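Local coordinates for protein superoxide dismutase 1 (PDB 2CW2) that probably catalyses the dismutation of superoxide into hydrogen peroxide and oxygen, as an iron-containing member of the iron/manganese superoxide dismutase family, at residues 47-52 with 202-207; 85-90 with 97-102; 143-148 with 164-169. All coordinates share one frame; numbering follows the deposited sequence.

Contact 1: 47-52 with 202-207; sequences PHMSAE and AQYVKN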
loop_
_atom_site.group_PDB
_atom_site.type_symbol
_atom_site.label_atom_id
_atom_site.label_comp_id
_atom_site.label_asym_id
_atom_site.label_seq_id
_atom_site.Cartn_x
_atom_site.Cartn_y
_atom_site.Cartn_z
ATOM N N PRO A 47 -4.986 -3.153 24.047
ATOM C CA PRO A 47 -5.821 -3.457 22.877
ATOM C C PRO A 47 -5.518 -2.634 21.622
ATOM O O PRO A 47 -6.187 -2.806 20.586
ATOM C CB PRO A 47 -7.226 -3.120 23.383
ATOM C CG PRO A 47 -6.996 -1.934 24.297
ATOM C CD PRO A 47 -5.595 -2.124 24.909
ATOM N N HIS A 48 -4.520 -1.755 21.703
ATOM C CA HIS A 48 -4.199 -0.845 20.606
ATOM C C HIS A 48 -3.697 -1.565 19.347
ATOM O O HIS A 48 -3.999 -1.163 18.231
ATOM C CB HIS A 48 -3.156 0.172 21.098
ATOM C CG HIS A 48 -3.458 0.698 22.465
ATOM N ND1 HIS A 48 -4.579 1.448 22.732
ATOM C CD2 HIS A 48 -2.830 0.520 23.652
ATOM C CE1 HIS A 48 -4.609 1.750 24.018
ATOM N NE2 HIS A 48 -3.565 1.194 24.600
ATOM N N MET A 49 -2.920 -2.623 19.535
ATOM C CA MET A 49 -2.427 -3.419 18.417
ATOM C C MET A 49 -2.490 -4.872 18.860
ATOM O O MET A 49 -2.007 -5.213 19.945
ATOM C CB MET A 49 -0.971 -3.043 18.076
ATOM C CG MET A 49 -0.422 -3.668 16.778
ATOM S SD MET A 49 1.231 -3.070 16.384
ATOM C CE MET A 49 0.897 -1.289 16.062
ATOM N N SER A 50 -3.089 -5.725 18.030
ATOM C CA SER A 50 -3.357 -7.098 18.447
ATOM C C SER A 50 -2.137 -7.994 18.349
ATOM O O SER A 50 -1.199 -7.700 17.608
ATOM C CB SER A 50 -4.484 -7.718 17.624
ATOM O OG SER A 50 -4.122 -7.881 16.262
ATOM N N ALA A 51 -2.183 -9.117 19.071
ATOM C CA ALA A 51 -1.188 -10.180 18.887
ATOM C C ALA A 51 -1.184 -10.710 17.452
ATOM O O ALA A 51 -0.123 -11.040 16.890
ATOM C CB ALA A 51 -1.444 -11.334 19.875
ATOM N N GLU A 52 -2.364 -10.800 16.849
ATOM C CA GLU A 52 -2.437 -11.299 15.479
ATOM C C GLU A 52 -1.685 -10.342 14.533
ATOM O O GLU A 52 -0.935 -10.783 13.650
ATOM C CB GLU A 52 -3.896 -11.492 15.024
ATOM C CG GLU A 52 -3.959 -12.017 13.600
ATOM C CD GLU A 52 -5.362 -12.204 13.066
ATOM O OE1 GLU A 52 -6.327 -12.023 13.825
ATOM O OE2 GLU A 52 -5.489 -12.557 11.868
ATOM N N ALA A 202 -7.504 6.450 10.568
ATOM C CA ALA A 202 -7.506 7.482 11.602
ATOM C C ALA A 202 -7.601 6.864 13.007
ATOM O O ALA A 202 -6.964 7.346 13.924
ATOM C CB ALA A 202 -8.628 8.470 11.369
ATOM N N GLN A 203 -8.402 5.807 13.168
ATOM C CA GLN A 203 -8.536 5.174 14.488
ATOM C C GLN A 203 -7.216 4.494 14.877
ATOM O O GLN A 203 -6.794 4.522 16.033
ATOM C CB GLN A 203 -9.688 4.169 14.500
ATOM C CG GLN A 203 -9.926 3.536 15.881
ATOM C CD GLN A 203 -11.149 2.643 15.915
ATOM O OE1 GLN A 203 -11.462 2.050 16.964
ATOM N NE2 GLN A 203 -11.856 2.539 14.777
ATOM N N TYR A 204 -6.557 3.901 13.889
ATOM C CA TYR A 204 -5.238 3.296 14.097
ATOM C C TYR A 204 -4.218 4.338 14.566
ATOM O O TYR A 204 -3.431 4.100 15.495
ATOM C CB TYR A 204 -4.770 2.662 12.776
ATOM C CG TYR A 204 -3.288 2.356 12.671
ATOM C CD1 TYR A 204 -2.686 1.418 13.508
ATOM C CD2 TYR A 204 -2.496 2.981 11.711
ATOM C CE1 TYR A 204 -1.308 1.143 13.409
ATOM C CE2 TYR A 204 -1.152 2.692 11.579
ATOM C CZ TYR A 204 -0.554 1.780 12.427
ATOM O OH TYR A 204 0.793 1.517 12.292
ATOM N N VAL A 205 -4.225 5.496 13.916
ATOM C CA VAL A 205 -3.256 6.538 14.216
ATOM C C VAL A 205 -3.505 7.070 15.614
ATOM O O VAL A 205 -2.566 7.303 16.397
ATOM C CB VAL A 205 -3.281 7.676 13.130
ATOM C CG1 VAL A 205 -2.484 8.925 13.588
ATOM C CG2 VAL A 205 -2.726 7.140 11.798
ATOM N N LYS A 206 -4.785 7.252 15.937
ATOM C CA LYS A 206 -5.186 7.655 17.283
ATOM C C LYS A 206 -4.557 6.717 18.323
ATOM O O LYS A 206 -3.972 7.174 19.322
ATOM C CB LYS A 206 -6.721 7.639 17.373
ATOM C CG LYS A 206 -7.333 8.163 18.673
ATOM C CD LYS A 206 -8.868 8.349 18.514
ATOM C CE LYS A 206 -9.610 7.449 19.483
ATOM N NZ LYS A 206 -9.762 6.049 18.980
ATOM N N ASN A 207 -4.640 5.413 18.064
ATOM C CA ASN A 207 -4.176 4.398 19.018
ATOM C C ASN A 207 -2.652 4.283 19.120
ATOM O O ASN A 207 -2.112 3.855 20.148
ATOM C CB ASN A 207 -4.795 3.037 18.681
ATOM C CG ASN A 207 -6.141 2.825 19.356
ATOM O OD1 ASN A 207 -6.202 2.335 20.475
ATOM N ND2 ASN A 207 -7.216 3.176 18.677
#

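Contact 2: 85-90 with 97-102; sequences EQIIKT and NQAAQV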
loop_
_atom_site.group_PDB
_atom_site.type_symbol
_atom_site.label_atom_id
_atom_site.label_comp_id
_atom_site.label_asym_id
_atom_site.label_seq_id
_atom_site.Cartn_x
_atom_site.Cartn_y
_atom_site.Cartn_z
ATOM N N GLU A 85 21.763 0.722 6.421
ATOM C CA GLU A 85 21.864 2.166 6.211
ATOM C C GLU A 85 22.644 2.515 4.952
ATOM O O GLU A 85 22.308 3.470 4.254
ATOM C CB GLU A 85 22.558 2.818 7.412
ATOM C CG GLU A 85 21.638 3.107 8.586
ATOM C CD GLU A 85 21.952 2.245 9.784
ATOM O OE1 GLU A 85 22.428 1.103 9.573
ATOM O OE2 GLU A 85 21.739 2.705 10.928
ATOM N N GLN A 86 23.699 1.757 4.660
ATOM C CA GLN A 86 24.459 2.028 3.429
ATOM C C GLN A 86 23.647 1.663 2.190
ATOM O O GLN A 86 23.747 2.323 1.146
ATOM C CB GLN A 86 25.804 1.293 3.437
ATOM C CG GLN A 86 26.803 1.901 4.407
ATOM C CD GLN A 86 28.002 1.020 4.649
ATOM O OE1 GLN A 86 27.884 -0.208 4.677
ATOM N NE2 GLN A 86 29.178 1.643 4.827
ATOM N N ILE A 87 22.857 0.598 2.289
ATOM C CA ILE A 87 22.004 0.219 1.166
ATOM C C ILE A 87 20.892 1.267 0.975
ATOM O O ILE A 87 20.511 1.625 -0.156
ATOM C CB ILE A 87 21.397 -1.198 1.384
ATOM C CG1 ILE A 87 22.510 -2.254 1.553
ATOM C CG2 ILE A 87 20.439 -1.541 0.264
ATOM C CD1 ILE A 87 22.004 -3.658 1.989
ATOM N N ILE A 88 20.360 1.747 2.083
ATOM C CA ILE A 88 19.375 2.812 2.027
ATOM C C ILE A 88 19.953 4.033 1.302
ATOM O O ILE A 88 19.277 4.678 0.500
ATOM C CB ILE A 88 18.880 3.147 3.460
ATOM C CG1 ILE A 88 17.986 2.002 3.974
ATOM C CG2 ILE A 88 18.107 4.438 3.447
ATOM C CD1 ILE A 88 17.780 1.961 5.510
ATOM N N LYS A 89 21.223 4.334 1.557
ATOM C CA LYS A 89 21.830 5.532 0.996
ATOM C C LYS A 89 22.248 5.360 -0.460
ATOM O O LYS A 89 22.281 6.324 -1.215
ATOM C CB LYS A 89 23.041 5.979 1.832
ATOM C CG LYS A 89 22.694 6.530 3.219
ATOM C CD LYS A 89 23.975 6.725 4.060
ATOM C CE LYS A 89 23.706 7.389 5.419
ATOM N NZ LYS A 89 23.237 8.813 5.288
ATOM N N THR A 90 22.505 4.118 -0.851
ATOM C CA THR A 90 23.303 3.827 -2.020
ATOM C C THR A 90 22.642 2.848 -3.031
ATOM O O THR A 90 22.975 2.839 -4.236
ATOM C CB THR A 90 24.650 3.311 -1.452
ATOM O OG1 THR A 90 25.630 4.359 -1.529
ATOM C CG2 THR A 90 25.195 2.171 -2.211
ATOM N N ASN A 97 14.543 -1.329 -1.607
ATOM C CA ASN A 97 13.217 -1.448 -0.997
ATOM C C ASN A 97 13.267 -2.435 0.160
ATOM O O ASN A 97 12.643 -2.229 1.210
ATOM C CB ASN A 97 12.155 -1.884 -2.023
ATOM C CG ASN A 97 11.796 -0.783 -3.019
ATOM O OD1 ASN A 97 11.941 0.414 -2.740
ATOM N ND2 ASN A 97 11.296 -1.189 -4.193
ATOM N N GLN A 98 14.032 -3.506 -0.019
ATOM C CA GLN A 98 14.076 -4.529 1.011
ATOM C C GLN A 98 14.856 -4.061 2.223
ATOM O O GLN A 98 14.407 -4.228 3.360
ATOM C CB GLN A 98 14.700 -5.806 0.476
ATOM C CG GLN A 98 13.974 -6.359 -0.705
ATOM C CD GLN A 98 14.725 -7.488 -1.300
ATOM O OE1 GLN A 98 15.653 -7.984 -0.686
ATOM N NE2 GLN A 98 14.358 -7.897 -2.490
ATOM N N ALA A 99 16.053 -3.523 1.994
ATOM C CA ALA A 99 16.864 -3.056 3.117
ATOM C C ALA A 99 16.146 -1.961 3.906
ATOM O O ALA A 99 16.133 -1.961 5.159
ATOM C CB ALA A 99 18.203 -2.557 2.617
ATOM N N ALA A 100 15.545 -1.026 3.172
ATOM C CA ALA A 100 14.763 0.055 3.765
ATOM C C ALA A 100 13.633 -0.510 4.625
ATOM O O ALA A 100 13.484 -0.133 5.796
ATOM C CB ALA A 100 14.209 0.991 2.672
ATOM N N GLN A 101 12.877 -1.458 4.072
ATOM C CA GLN A 101 11.762 -2.041 4.811
ATOM C C GLN A 101 12.231 -2.809 6.042
ATOM O O GLN A 101 11.574 -2.770 7.073
ATOM C CB GLN A 101 10.900 -2.923 3.909
ATOM C CG GLN A 101 10.020 -2.128 2.964
ATOM C CD GLN A 101 8.926 -1.363 3.702
ATOM O OE1 GLN A 101 9.181 -0.296 4.218
ATOM N NE2 GLN A 101 7.710 -1.905 3.722
ATOM N N VAL A 102 13.382 -3.481 5.959
ATOM C CA VAL A 102 13.879 -4.197 7.123
ATOM C C VAL A 102 14.180 -3.176 8.231
ATOM O O VAL A 102 13.751 -3.346 9.369
ATOM C CB VAL A 102 15.150 -5.024 6.804
ATOM C CG1 VAL A 102 15.878 -5.464 8.111
ATOM C CG2 VAL A 102 14.820 -6.233 5.966
#

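Contact 3: 143-148 with 164-169; sequences SAAAVG and LKIVQG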
loop_
_atom_site.group_PDB
_atom_site.type_symbol
_atom_site.label_atom_id
_atom_site.label_comp_id
_atom_site.label_asym_id
_atom_site.label_seq_id
_atom_site.Cartn_x
_atom_site.Cartn_y
_atom_site.Cartn_z
ATOM N N SER A 143 -0.280 13.276 13.131
ATOM C CA SER A 143 -1.491 12.489 12.828
ATOM C C SER A 143 -2.003 12.818 11.429
ATOM O O SER A 143 -2.337 11.918 10.637
ATOM C CB SER A 143 -2.597 12.737 13.871
ATOM O OG SER A 143 -2.216 12.289 15.165
ATOM N N ALA A 144 -2.077 14.110 11.102
ATOM C CA ALA A 144 -2.617 14.504 9.798
ATOM C C ALA A 144 -1.788 13.962 8.625
ATOM O O ALA A 144 -2.347 13.498 7.623
ATOM C CB ALA A 144 -2.739 16.012 9.704
ATOM N N ALA A 145 -0.467 14.031 8.753
ATOM C CA ALA A 145 0.439 13.409 7.783
ATOM C C ALA A 145 0.186 11.893 7.635
ATOM O O ALA A 145 0.086 11.367 6.512
ATOM C CB ALA A 145 1.869 13.672 8.172
ATOM N N ALA A 146 0.070 11.205 8.765
ATOM C CA ALA A 146 -0.168 9.761 8.771
ATOM C C ALA A 146 -1.536 9.427 8.188
ATOM O O ALA A 146 -1.693 8.484 7.396
ATOM C CB ALA A 146 -0.031 9.211 10.207
ATOM N N VAL A 147 -2.540 10.208 8.550
ATOM C CA VAL A 147 -3.893 9.940 8.046
ATOM C C VAL A 147 -4.001 10.252 6.551
ATOM O O VAL A 147 -4.704 9.568 5.796
ATOM C CB VAL A 147 -4.947 10.692 8.860
ATOM C CG1 VAL A 147 -6.303 10.609 8.171
ATOM C CG2 VAL A 147 -5.049 10.099 10.277
ATOM N N GLY A 148 -3.250 11.247 6.103
ATOM C CA GLY A 148 -3.345 11.694 4.720
ATOM C C GLY A 148 -2.512 10.976 3.680
ATOM O O GLY A 148 -2.745 11.154 2.476
ATOM N N LEU A 164 13.731 19.518 14.432
ATOM C CA LEU A 164 12.716 18.483 14.261
ATOM C C LEU A 164 11.883 18.782 13.035
ATOM O O LEU A 164 11.520 19.932 12.777
ATOM C CB LEU A 164 11.786 18.443 15.466
ATOM C CG LEU A 164 12.295 17.979 16.822
ATOM C CD1 LEU A 164 11.091 17.568 17.699
ATOM C CD2 LEU A 164 13.272 16.825 16.684
ATOM N N LYS A 165 11.557 17.745 12.280
ATOM C CA LYS A 165 10.696 17.913 11.125
ATOM C C LYS A 165 9.938 16.622 10.856
ATOM O O LYS A 165 10.464 15.531 11.074
ATOM C CB LYS A 165 11.558 18.331 9.932
ATOM C CG LYS A 165 10.916 18.341 8.587
ATOM C CD LYS A 165 12.044 18.292 7.535
ATOM C CE LYS A 165 12.436 19.666 7.052
ATOM N NZ LYS A 165 13.445 19.592 5.943
ATOM N N ILE A 166 8.704 16.752 10.388
ATOM C CA ILE A 166 7.901 15.592 10.040
ATOM C C ILE A 166 8.047 15.366 8.545
ATOM O O ILE A 166 7.805 16.278 7.747
ATOM C CB ILE A 166 6.429 15.803 10.394
ATOM C CG1 ILE A 166 6.259 15.928 11.908
ATOM C CG2 ILE A 166 5.572 14.638 9.817
ATOM C CD1 ILE A 166 4.909 16.493 12.355
ATOM N N VAL A 167 8.456 14.162 8.164
ATOM C CA VAL A 167 8.597 13.841 6.750
ATOM C C VAL A 167 7.917 12.534 6.416
ATOM O O VAL A 167 7.874 11.603 7.253
ATOM C CB VAL A 167 10.069 13.747 6.292
ATOM C CG1 VAL A 167 10.794 15.067 6.500
ATOM C CG2 VAL A 167 10.802 12.621 7.008
ATOM N N GLN A 168 7.420 12.444 5.184
ATOM C CA GLN A 168 6.725 11.236 4.757
ATOM C C GLN A 168 7.644 10.452 3.832
ATOM O O GLN A 168 8.406 11.047 3.073
ATOM C CB GLN A 168 5.408 11.594 4.042
ATOM C CG GLN A 168 4.459 12.354 4.947
ATOM C CD GLN A 168 3.163 12.807 4.269
ATOM O OE1 GLN A 168 2.576 12.077 3.453
ATOM N NE2 GLN A 168 2.700 14.012 4.623
ATOM N N GLY A 169 7.588 9.126 3.930
ATOM C CA GLY A 169 8.334 8.250 3.056
ATOM C C GLY A 169 7.350 7.365 2.310
ATOM O O GLY A 169 6.749 6.461 2.902
HETATM O O HOH W 1 -0.113 13.032 4.282
#

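Contact 1: 47-52 with 202-207
With CG anti to its own carbonyl carbon (chi1 -43°), His48 brings its imidazole beside Asn207, while Met49 runs out extended until a final turn at the sulfur (chi3 -65°) delivers CE to Tyr204. ND1 of His48 donates to OD1 of Asn207 at 2.9 Å in a nearly straight bond, which lies in the ring plane at the imidazole edge and uses a lone pair of the amide oxygen. Ring and amide planes are nevertheless inclined at 44°. The other end of the amide is fixed as well: ND2 of Asn207 gives a hydrogen bond of 3.0 Å to the carbonyl O of Gln203, one turn earlier in the helix, which also receives the backbone N of Asn207 from the opposite face. Both ends of the amide are thus committed, which sets its rotation. The apolar half of the contact is Met49 CE, at the edge of the Tyr204 ring and 4.2 Å from its CE1. The hydroxyl of Tyr204 bonds to the backbone O of Asp187, an iron ligand, and Phe108 packs on both Met49 and Tyr204. The contact joins the alpha-hairpin and C-terminal domains of the iron/manganese superoxide dismutase fold, near the metal site between them.

Contact 2: 85-90 with 97-102
Ile87 meets the methyl of Ala99 with its CB and with the ends of both branches. Its CB already lies 3.7 Å from CB of Ala99, and the branch methyl CG2, placed anti to the backbone N, comes tighter than usual van der Waals contact, at 3.4 Å from that same methyl. CG1 leaves on the other side, next to the backbone N, and is more distant; the chain then runs on extended so that the terminal CD1 returns to 4.0 Å from Ala99 CB. The alanine methyl is therefore touched by both branches of the isoleucine. One residue on, Ile88 uses its long branch instead, laying CG1 3.8 Å from CA of Ala100 and 4.1 Å from its CB, with CD1 at the tip 4.0 Å from that CA. The two small alanines let the backbones draw close: the CA atoms of Ile88 and Ala100 are 5.6 Å apart, and the axes of the two short segments approach to 8.5 Å while crossing at -132°. The four touching residues are buried, and no hydrogen bond crosses between the segments. Ile88 also packs on Tyr103, further along helix 93-110. That helix turns Gln98 and Val102 to helix 51-73, its partner in the alpha-hairpin domain, and Gln101 bonds to Trp154 at strand 153-159, so 84-90 covers a side of 93-110 distinct from these.

Contact 3: 143-148 with 164-169
Ala145 lies against Ile166 and Gln168 where the last turns of helix 135-148 pack on strand 164-170, an outer strand of the three-stranded antiparallel sheet in the alpha/beta C-terminal domain. The apolar part is small. CB of Ala145 points at the strand and stands 4.2 Å from CG2 of Ile166, the shorter branch of that side chain; Val155, on the middle strand 153-159, touches both residues, and Phe132 of helix 122-132 packs on Ile166 too. The two strand residues taking part are two apart, as expected for side chains on the same face of a strand. Van der Waals contact to a polar group adds the second element: Gln168, with CG anti to its carbonyl carbon (chi1 -61°) and the chain beyond extended, reaches toward the helix until its amide NE2 is 3.7 Å from CB of Ala145. The third element is solvent-mediated, since no hydrogen bond joins the segments directly. A water bridges the two segments at this surface, linking the helix backbone to the tip of the glutamine: it donates to the carbonyl O of Ala145 at 2.8 Å and, more weakly, to OE1 of Gln168 at 3.0 Å.

Overall arrangement
Contact 1 encloses the other two along the chain: contact 2 closes first, within the alpha-hairpin domain, and contact 3 follows within the C-terminal domain. Contacts 1 and 2 lie on opposite sides of the chain's centre, their own centres 27 Å apart. Contacts 1 and 3, with centres 18 Å apart, touch directly, because helix 201-208 packs on helix 135-148: Val205 meets Ser143, Ala146 and Val147. Contacts 2 and 3 do not touch, their nearest atoms being about 7 Å apart. One contact thus belongs to each domain and one joins them; the iron is held by ligands from both, His57 and His105 from the first and Asp187 and His191 from the second.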